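Local atomic coordinates of phospholethanolamine N-methyltransferase 2 (Haemonchus contortus, PDB entry 4KRI), a protein that probably methylates phosphomonomethylethanolamine and phosphodimethylethanolamine with S-adenosylmethionine as donor, the closing steps of nematode phosphocholine synthesis. Residues Ile324-Gly332 and Tyr347-Ile355; Val6-Leu14 and Gln35-Phe43. All coordinates share one frame; numbering follows the deposited sequence.

Contact 1 of 2, residues Ile324-Gly332 and Tyr347-Ile355; sequences ITMYGVGHG and YYLKNLEQI. With 1SH (2-(methylamino)ethyl dihydrogen phosphate), chain E.
Y327 reaches from near the end of strand 320-329 to the substrate phosphate and brushes Y347 on the way. Its CB lies 3.9 Å from L349 CD2, the branch that also rests on the Y327 carbonyl. With CG anti to the carbonyl carbon (chi1 -75°), the ring extends beside Y347: CD2 meets Y347 CE2 at 3.7 Å, near the plane of the Y327 ring, and the two ring planes stand 83° apart. At the tip, Y327 OH donates to phosphate O4 of 1SH at 2.6 Å, while Y347 OH donates to O1 at 2.8 Å. Two phenols from different segments thus grip separate oxygens of one phosphate; Y193, Y341, R345 and K413 also hydrogen-bond the ligand.

Beyond the pocket the two segments are joined through their backbones. V329 N donates to K350 O at 3.0 Å, and a water links Y327 O to K350 N. Farther out, H331 NE2 donates to E353 OE2 at 2.7 Å with a bent N-H...O angle of 134°; ring and carboxylate planes are turned only slightly against each other. N351 caps helix 352-362: its OD1 accepts from Q354 N at 2.8 Å and Q354 OE1 accepts from N351 N, a capping box.

In the buried part, M326 and I355 meet tip to tip. Strand 422-430 pairs with strand 320-329, F309 of helix 305-315 backs I355, and helix 336-345 packs on Y327 and L349 through Y341, F338 and V342.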
loop_
_atom_site.group_PDB
_atom_site.type_symbol
_atom_site.label_atom_id
_atom_site.label_comp_id
_atom_site.label_asym_id
_atom_site.label_seq_id
_atom_site.Cartn_x
_atom_site.Cartn_y
_atom_site.Cartn_z
ATOM N N ILE A 324 2.969 16.559 -3.980
ATOM C CA ILE A 324 3.567 15.781 -2.898
ATOM C C ILE A 324 3.982 16.726 -1.766
ATOM O O ILE A 324 4.509 17.814 -2.021
ATOM C CB ILE A 324 4.836 15.035 -3.404
ATOM C CG1 ILE A 324 4.494 14.106 -4.579
ATOM C CG2 ILE A 324 5.509 14.239 -2.283
ATOM C CD1 ILE A 324 5.717 13.496 -5.266
ATOM N N THR A 325 3.728 16.326 -0.523
ATOM C CA THR A 325 4.385 16.957 0.618
ATOM C C THR A 325 5.264 15.905 1.269
ATOM O O THR A 325 4.947 14.730 1.223
ATOM C CB THR A 325 3.401 17.563 1.655
ATOM O OG1 THR A 325 2.740 16.508 2.371
ATOM C CG2 THR A 325 2.365 18.460 0.971
ATOM N N MET A 326 6.385 16.321 1.862
ATOM C CA MET A 326 7.306 15.336 2.417
ATOM C C MET A 326 8.169 15.961 3.495
ATOM O O MET A 326 8.389 17.169 3.482
ATOM C CB MET A 326 8.206 14.785 1.301
ATOM C CG MET A 326 9.120 15.846 0.712
ATOM S SD MET A 326 9.882 15.507 -0.903
ATOM C CE MET A 326 9.070 16.773 -1.888
ATOM N N TYR A 327 8.667 15.148 4.422
ATOM C CA TYR A 327 9.772 15.606 5.268
ATOM C C TYR A 327 10.975 15.763 4.349
ATOM O O TYR A 327 11.194 14.918 3.474
ATOM C CB TYR A 327 10.104 14.569 6.352
ATOM C CG TYR A 327 9.135 14.474 7.525
ATOM C CD1 TYR A 327 8.025 15.302 7.621
ATOM C CD2 TYR A 327 9.355 13.551 8.552
ATOM C CE1 TYR A 327 7.142 15.201 8.709
ATOM C CE2 TYR A 327 8.495 13.459 9.647
ATOM C CZ TYR A 327 7.393 14.282 9.718
ATOM O OH TYR A 327 6.543 14.177 10.804
ATOM N N GLY A 328 11.746 16.832 4.534
ATOM C CA GLY A 328 12.976 17.023 3.783
ATOM C C GLY A 328 14.104 17.475 4.685
ATOM O O GLY A 328 13.915 17.647 5.892
ATOM N N VAL A 329 15.286 17.665 4.109
ATOM C CA VAL A 329 16.415 18.153 4.896
ATOM C C VAL A 329 16.683 19.614 4.539
ATOM O O VAL A 329 16.568 20.014 3.372
ATOM C CB VAL A 329 17.675 17.278 4.700
ATOM C CG1 VAL A 329 18.089 17.229 3.240
ATOM C CG2 VAL A 329 18.822 17.771 5.574
ATOM N N GLY A 330 17.000 20.410 5.558
ATOM C CA GLY A 330 17.254 21.827 5.389
ATOM C C GLY A 330 18.713 22.094 5.090
ATOM O O GLY A 330 19.462 21.186 4.708
ATOM N N HIS A 331 19.125 23.343 5.259
ATOM C CA HIS A 331 20.484 23.724 4.900
ATOM C C HIS A 331 21.355 24.057 6.103
ATOM O O HIS A 331 22.460 24.571 5.947
ATOM C CB HIS A 331 20.469 24.887 3.907
ATOM C CG HIS A 331 19.928 24.510 2.563
ATOM N ND1 HIS A 331 18.579 24.495 2.282
ATOM C CD2 HIS A 331 20.554 24.105 1.432
ATOM C CE1 HIS A 331 18.397 24.112 1.032
ATOM N NE2 HIS A 331 19.579 23.868 0.493
ATOM N N GLY A 332 20.865 23.761 7.298
ATOM C CA GLY A 332 21.650 23.999 8.498
ATOM C C GLY A 332 22.623 22.872 8.786
ATOM O O GLY A 332 22.573 21.815 8.157
ATOM N N TYR A 347 14.757 7.392 7.116
ATOM C CA TYR A 347 14.329 8.373 6.126
ATOM C C TYR A 347 15.436 8.652 5.118
ATOM O O TYR A 347 16.619 8.731 5.480
ATOM C CB TYR A 347 13.934 9.685 6.791
ATOM C CG TYR A 347 12.649 9.639 7.593
ATOM C CD1 TYR A 347 11.659 8.709 7.326
ATOM C CD2 TYR A 347 12.434 10.549 8.616
ATOM C CE1 TYR A 347 10.477 8.693 8.074
ATOM C CE2 TYR A 347 11.279 10.543 9.361
ATOM C CZ TYR A 347 10.302 9.616 9.092
ATOM O OH TYR A 347 9.152 9.637 9.854
ATOM N N TYR A 348 15.041 8.799 3.855
ATOM C CA TYR A 348 15.951 9.235 2.798
ATOM C C TYR A 348 15.564 10.652 2.410
ATOM O O TYR A 348 14.746 10.863 1.508
ATOM C CB TYR A 348 15.871 8.278 1.596
ATOM C CG TYR A 348 16.417 6.909 1.928
ATOM C CD1 TYR A 348 17.778 6.664 1.884
ATOM C CD2 TYR A 348 15.577 5.882 2.332
ATOM C CE1 TYR A 348 18.290 5.426 2.205
ATOM C CE2 TYR A 348 16.084 4.638 2.655
ATOM C CZ TYR A 348 17.440 4.418 2.585
ATOM O OH TYR A 348 17.963 3.186 2.900
ATOM N N LEU A 349 16.126 11.631 3.112
ATOM C CA LEU A 349 15.706 13.026 2.923
ATOM C C LEU A 349 16.421 13.747 1.788
ATOM O O LEU A 349 17.626 13.562 1.563
ATOM C CB LEU A 349 15.897 13.831 4.210
ATOM C CG LEU A 349 15.211 13.294 5.463
ATOM C CD1 LEU A 349 15.655 14.118 6.673
ATOM C CD2 LEU A 349 13.689 13.300 5.306
ATOM N N LYS A 350 15.664 14.590 1.094
ATOM C CA LYS A 350 16.195 15.433 0.031
ATOM C C LYS A 350 15.842 16.883 0.315
ATOM O O LYS A 350 14.952 17.159 1.128
ATOM C CB LYS A 350 15.568 15.044 -1.307
ATOM C CG LYS A 350 15.786 13.610 -1.722
ATOM C CD LYS A 350 16.614 13.559 -2.979
ATOM C CE LYS A 350 16.325 12.318 -3.790
ATOM N NZ LYS A 350 16.811 11.068 -3.147
ATOM N N ASN A 351 16.521 17.806 -0.365
ATOM C CA ASN A 351 16.135 19.215 -0.311
ATOM C C ASN A 351 15.337 19.602 -1.549
ATOM O O ASN A 351 15.130 18.769 -2.436
ATOM C CB ASN A 351 17.353 20.136 -0.092
ATOM C CG ASN A 351 18.368 20.057 -1.221
ATOM O OD1 ASN A 351 18.019 19.879 -2.384
ATOM N ND2 ASN A 351 19.642 20.222 -0.878
ATOM N N LEU A 352 14.859 20.842 -1.610
ATOM C CA LEU A 352 13.986 21.231 -2.719
ATOM C C LEU A 352 14.738 21.269 -4.047
ATOM O O LEU A 352 14.164 20.965 -5.108
ATOM C CB LEU A 352 13.329 22.585 -2.448
ATOM C CG LEU A 352 12.173 22.598 -1.443
ATOM C CD1 LEU A 352 11.637 24.012 -1.259
ATOM C CD2 LEU A 352 11.072 21.673 -1.891
ATOM N N GLU A 353 16.011 21.640 -3.983
ATOM C CA GLU A 353 16.850 21.694 -5.173
ATOM C C GLU A 353 16.897 20.316 -5.802
ATOM O O GLU A 353 16.833 20.172 -7.021
ATOM C CB GLU A 353 18.277 22.133 -4.811
ATOM C CG GLU A 353 18.394 23.523 -4.191
ATOM C CD GLU A 353 19.580 23.654 -3.235
ATOM O OE1 GLU A 353 20.650 23.077 -3.522
ATOM O OE2 GLU A 353 19.443 24.333 -2.191
ATOM N N GLN A 354 17.023 19.300 -4.953
ATOM C CA GLN A 354 17.159 17.938 -5.444
ATOM C C GLN A 354 15.867 17.434 -6.067
ATOM O O GLN A 354 15.880 16.775 -7.110
ATOM C CB GLN A 354 17.628 17.022 -4.313
ATOM C CG GLN A 354 19.087 17.272 -3.936
ATOM C CD GLN A 354 19.489 16.560 -2.665
ATOM O OE1 GLN A 354 18.754 16.560 -1.678
ATOM N NE2 GLN A 354 20.660 15.943 -2.684
ATOM N N ILE A 355 14.752 17.739 -5.413
ATOM C CA ILE A 355 13.444 17.351 -5.925
ATOM C C ILE A 355 13.196 18.000 -7.281
ATOM O O ILE A 355 12.752 17.341 -8.223
ATOM C CB ILE A 355 12.341 17.726 -4.926
ATOM C CG1 ILE A 355 12.515 16.907 -3.649
ATOM C CG2 ILE A 355 10.965 17.458 -5.523
ATOM C CD1 ILE A 355 12.364 15.400 -3.882
HETATM O O4 1SH E . 7.300 12.663 12.748
HETATM P P1 1SH E . 7.559 11.159 12.724
HETATM O O1 1SH E . 8.946 10.840 12.326
HETATM O O3 1SH E . 7.259 10.560 14.151
HETATM O O2 1SH E . 6.599 10.508 11.646
HETATM C C1 1SH E . 5.294 10.763 11.713
HETATM C C2 1SH E . 4.462 10.294 10.528
HETATM N N1 1SH E . 4.702 10.932 9.264
HETATM C C3 1SH E . 3.953 10.236 8.281
HETATM O O HOH W 1 12.722 14.427 1.169
HETATM O O HOH W 2 14.746 21.232 1.707
HETATM O O HOH W 3 20.191 20.475 2.052
#

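Contact 2 of 2, residues Val6-Leu14 and Gln35-Phe43; sequences VERQLIECL and QRKALTEQF
Apolar packing of I11 and L10 against L39 and F43 joins helix 5-18 to helix 33-40 and the turn after it. I11 CD1 sits between two partners, 3.6 Å from F43 CZ and 3.9 Å from L39 CD2; CG1 lies anti to the carbonyl carbon, which sends CD1 into this junction. Behind CD1, CG1 slides past the CB and CG of Q42. L39 CD2 also reaches L10 CD1 at 4.1 Å, and L14 CD2 approaches the edge of the F43 ring. I11 and L39 rest on I68 of strand 64-70, L39 and F43 also on strand 25-29, and L10 and L14 on strand 98-105; these strands run parallel, consistent with a Rossmann-like alpha/beta domain. The axes of segments 6-14 and 35-40 approach to 9.2 Å and cross at -48°.

E7 packs its aliphatic part on L39 and sets its carboxylate against carbons of Q35 and A38. Its CG lies 3.6 Å from L39 CG, and the bend at chi2 (76°) turns the carboxylate across the Q35 side chain. OE2 lies 3.3 Å from Q35 CB and has no hydrogen-bonding partner in the model although buried, which would probably raise the pKa of the acid; OE1 faces A38 CB.

Nearer the surface, R8 and Q42 touch without a direct hydrogen bond: their side chains cross at about a right angle, amide and guanidinium planes 85° apart, with Q42 NE2 3.6 Å from R8 CG. One water donates both to R8 O and to Q42 OE1, tying the helix backbone to the turn T40-F43.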
loop_
_atom_site.group_PDB
_atom_site.type_symbol
_atom_site.label_atom_id
_atom_site.label_comp_id
_atom_site.label_asym_id
_atom_site.label_seq_id
_atom_site.Cartn_x
_atom_site.Cartn_y
_atom_site.Cartn_z
ATOM N N VAL A 6 -14.945 -10.591 -12.353
ATOM C CA VAL A 6 -13.987 -11.037 -11.344
ATOM C C VAL A 6 -12.853 -11.864 -11.942
ATOM O O VAL A 6 -11.675 -11.629 -11.644
ATOM C CB VAL A 6 -14.662 -11.853 -10.245
ATOM C CG1 VAL A 6 -13.612 -12.374 -9.275
ATOM C CG2 VAL A 6 -15.645 -10.985 -9.508
ATOM N N GLU A 7 -13.199 -12.839 -12.779
ATOM C CA GLU A 7 -12.168 -13.675 -13.385
ATOM C C GLU A 7 -11.248 -12.861 -14.285
ATOM O O GLU A 7 -10.048 -13.135 -14.364
ATOM C CB GLU A 7 -12.783 -14.856 -14.143
ATOM C CG GLU A 7 -13.278 -15.964 -13.236
ATOM C CD GLU A 7 -14.584 -15.639 -12.548
ATOM O OE1 GLU A 7 -15.420 -14.941 -13.154
ATOM O OE2 GLU A 7 -14.782 -16.094 -11.402
ATOM N N ARG A 8 -11.796 -11.852 -14.958
ATOM C CA ARG A 8 -10.946 -10.993 -15.768
ATOM C C ARG A 8 -9.950 -10.242 -14.897
ATOM O O ARG A 8 -8.788 -10.095 -15.273
ATOM C CB ARG A 8 -11.771 -10.047 -16.642
ATOM C CG ARG A 8 -12.436 -10.804 -17.802
ATOM C CD ARG A 8 -13.106 -9.879 -18.785
ATOM N NE ARG A 8 -12.165 -8.943 -19.388
ATOM C CZ ARG A 8 -11.534 -9.140 -20.543
ATOM N NH1 ARG A 8 -11.728 -10.258 -21.241
ATOM N NH2 ARG A 8 -10.710 -8.211 -21.005
ATOM N N GLN A 9 -10.385 -9.802 -13.718
ATOM C CA GLN A 9 -9.465 -9.107 -12.825
ATOM C C GLN A 9 -8.374 -10.044 -12.286
ATOM O O GLN A 9 -7.220 -9.628 -12.135
ATOM C CB GLN A 9 -10.223 -8.417 -11.673
ATOM C CG GLN A 9 -9.339 -7.459 -10.899
ATOM C CD GLN A 9 -9.968 -6.912 -9.628
ATOM O OE1 GLN A 9 -11.164 -7.092 -9.369
ATOM N NE2 GLN A 9 -9.153 -6.237 -8.822
ATOM N N LEU A 10 -8.725 -11.304 -12.015
ATOM C CA LEU A 10 -7.725 -12.264 -11.543
ATOM C C LEU A 10 -6.615 -12.421 -12.577
ATOM O O LEU A 10 -5.432 -12.471 -12.224
ATOM C CB LEU A 10 -8.348 -13.633 -11.241
ATOM C CG LEU A 10 -9.335 -13.657 -10.080
ATOM C CD1 LEU A 10 -9.770 -15.079 -9.790
ATOM C CD2 LEU A 10 -8.705 -13.032 -8.855
ATOM N N ILE A 11 -7.000 -12.493 -13.850
ATOM C CA ILE A 11 -6.016 -12.646 -14.923
ATOM C C ILE A 11 -5.227 -11.358 -15.137
ATOM O O ILE A 11 -4.034 -11.402 -15.463
ATOM C CB ILE A 11 -6.686 -13.124 -16.242
ATOM C CG1 ILE A 11 -7.363 -14.475 -16.029
ATOM C CG2 ILE A 11 -5.675 -13.223 -17.377
ATOM C CD1 ILE A 11 -6.504 -15.454 -15.281
ATOM N N GLU A 12 -5.863 -10.208 -14.926
ATOM C CA GLU A 12 -5.116 -8.949 -14.989
ATOM C C GLU A 12 -4.026 -8.901 -13.916
ATOM O O GLU A 12 -2.913 -8.440 -14.180
ATOM C CB GLU A 12 -6.050 -7.735 -14.859
ATOM C CG GLU A 12 -6.941 -7.531 -16.079
ATOM C CD GLU A 12 -8.183 -6.708 -15.759
ATOM O OE1 GLU A 12 -8.329 -6.281 -14.592
ATOM O OE2 GLU A 12 -8.998 -6.487 -16.678
ATOM N N CYS A 13 -4.347 -9.381 -12.716
ATOM C CA CYS A 13 -3.355 -9.468 -11.643
ATOM C C CYS A 13 -2.157 -10.325 -12.046
ATOM O O CYS A 13 -1.004 -9.982 -11.744
ATOM C CB CYS A 13 -3.984 -10.013 -10.365
ATOM S SG CYS A 13 -5.131 -8.852 -9.572
ATOM N N LEU A 14 -2.425 -11.430 -12.731
ATOM C CA LEU A 14 -1.359 -12.301 -13.226
ATOM C C LEU A 14 -0.467 -11.520 -14.187
ATOM O O LEU A 14 0.762 -11.564 -14.095
ATOM C CB LEU A 14 -1.954 -13.540 -13.921
ATOM C CG LEU A 14 -0.935 -14.455 -14.612
ATOM C CD1 LEU A 14 0.128 -14.958 -13.615
ATOM C CD2 LEU A 14 -1.648 -15.626 -15.295
ATOM N N GLN A 35 -17.275 -20.381 -12.274
ATOM C CA GLN A 35 -16.138 -19.468 -12.144
ATOM C C GLN A 35 -14.860 -20.086 -12.723
ATOM O O GLN A 35 -14.084 -19.409 -13.401
ATOM C CB GLN A 35 -15.940 -19.055 -10.681
ATOM C CG GLN A 35 -17.105 -18.239 -10.114
ATOM C CD GLN A 35 -17.126 -18.207 -8.591
ATOM O OE1 GLN A 35 -16.180 -18.646 -7.934
ATOM N NE2 GLN A 35 -18.213 -17.693 -8.025
ATOM N N ARG A 36 -14.663 -21.379 -12.474
ATOM C CA ARG A 36 -13.502 -22.104 -12.991
ATOM C C ARG A 36 -13.445 -22.092 -14.525
ATOM O O ARG A 36 -12.384 -21.863 -15.117
ATOM C CB ARG A 36 -13.494 -23.544 -12.459
ATOM C CG ARG A 36 -12.308 -24.385 -12.925
ATOM C CD ARG A 36 -12.728 -25.360 -14.006
ATOM N NE ARG A 36 -13.856 -26.175 -13.572
ATOM C CZ ARG A 36 -14.494 -27.044 -14.354
ATOM N NH1 ARG A 36 -14.114 -27.203 -15.615
ATOM N NH2 ARG A 36 -15.514 -27.750 -13.877
ATOM N N LYS A 37 -14.587 -22.326 -15.164
ATOM C CA LYS A 37 -14.653 -22.306 -16.624
ATOM C C LYS A 37 -14.452 -20.904 -17.202
ATOM O O LYS A 37 -13.866 -20.745 -18.276
ATOM C CB LYS A 37 -15.982 -22.886 -17.100
ATOM C CG LYS A 37 -16.149 -24.357 -16.802
ATOM C CD LYS A 37 -17.614 -24.748 -16.915
ATOM C CE LYS A 37 -17.812 -26.231 -16.683
ATOM N NZ LYS A 37 -19.221 -26.609 -16.941
ATOM N N ALA A 38 -14.945 -19.893 -16.490
ATOM C CA ALA A 38 -14.716 -18.500 -16.871
ATOM C C ALA A 38 -13.222 -18.166 -16.861
ATOM O O ALA A 38 -12.736 -17.411 -17.706
ATOM C CB ALA A 38 -15.469 -17.566 -15.939
ATOM N N LEU A 39 -12.499 -18.710 -15.889
ATOM C CA LEU A 39 -11.050 -18.539 -15.843
ATOM C C LEU A 39 -10.378 -19.250 -17.014
ATOM O O LEU A 39 -9.485 -18.701 -17.658
ATOM C CB LEU A 39 -10.481 -19.073 -14.526
ATOM C CG LEU A 39 -10.510 -18.193 -13.283
ATOM C CD1 LEU A 39 -10.039 -18.982 -12.066
ATOM C CD2 LEU A 39 -9.640 -16.954 -13.488
ATOM N N THR A 40 -10.814 -20.473 -17.291
ATOM C CA THR A 40 -10.215 -21.265 -18.362
ATOM C C THR A 40 -10.352 -20.592 -19.722
ATOM O O THR A 40 -9.408 -20.591 -20.512
ATOM C CB THR A 40 -10.824 -22.682 -18.426
ATOM O OG1 THR A 40 -10.530 -23.388 -17.212
ATOM C CG2 THR A 40 -10.246 -23.463 -19.601
ATOM N N GLU A 41 -11.517 -20.006 -19.991
ATOM C CA GLU A 41 -11.782 -19.390 -21.293
ATOM C C GLU A 41 -10.959 -18.128 -21.516
ATOM O O GLU A 41 -10.914 -17.600 -22.626
ATOM C CB GLU A 41 -13.275 -19.079 -21.475
ATOM C CG GLU A 41 -14.164 -20.293 -21.737
ATOM C CD GLU A 41 -13.746 -21.104 -22.959
ATOM O OE1 GLU A 41 -13.774 -20.573 -24.091
ATOM O OE2 GLU A 41 -13.394 -22.287 -22.786
ATOM N N GLN A 42 -10.313 -17.650 -20.459
ATOM C CA GLN A 42 -9.443 -16.484 -20.538
ATOM C C GLN A 42 -8.134 -16.808 -21.249
ATOM O O GLN A 42 -7.411 -15.906 -21.674
ATOM C CB GLN A 42 -9.146 -15.956 -19.134
ATOM C CG GLN A 42 -10.294 -15.178 -18.491
ATOM C CD GLN A 42 -10.473 -13.812 -19.113
ATOM O OE1 GLN A 42 -9.618 -12.936 -18.971
ATOM N NE2 GLN A 42 -11.576 -13.628 -19.826
ATOM N N PHE A 43 -7.822 -18.095 -21.372
ATOM C CA PHE A 43 -6.543 -18.501 -21.947
ATOM C C PHE A 43 -6.679 -19.018 -23.372
ATOM O O PHE A 43 -7.723 -19.564 -23.746
ATOM C CB PHE A 43 -5.856 -19.540 -21.048
ATOM C CG PHE A 43 -5.511 -19.014 -19.677
ATOM C CD1 PHE A 43 -4.512 -18.067 -19.525
ATOM C CD2 PHE A 43 -6.185 -19.461 -18.548
ATOM C CE1 PHE A 43 -4.181 -17.574 -18.266
ATOM C CE2 PHE A 43 -5.864 -18.971 -17.291
ATOM C CZ PHE A 43 -4.861 -18.027 -17.153
HETATM O O HOH W 4 -8.088 -10.433 -17.901
#

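Contact 2 precedes contact 1 along the chain, and the two lie on opposite sides of the chain's centre. Their centres are 44 Å apart and their nearest atoms about 25 Å apart, without touching. Residues 6-14 and 35-43 belong to helices on the N-terminal strands 25-29, 64-70 and 98-105; residues 324-332 and 347-355 belong to the C-terminal methyltransferase domain, on strand 320-329 and the start of helix 352-362. Only contact 1 borders the phosphobase site. This separation fits the di-domain design of the nematode enzymes: both ligands are bound by residues from 176 onward, while contact 2 joins helices near the N-terminus.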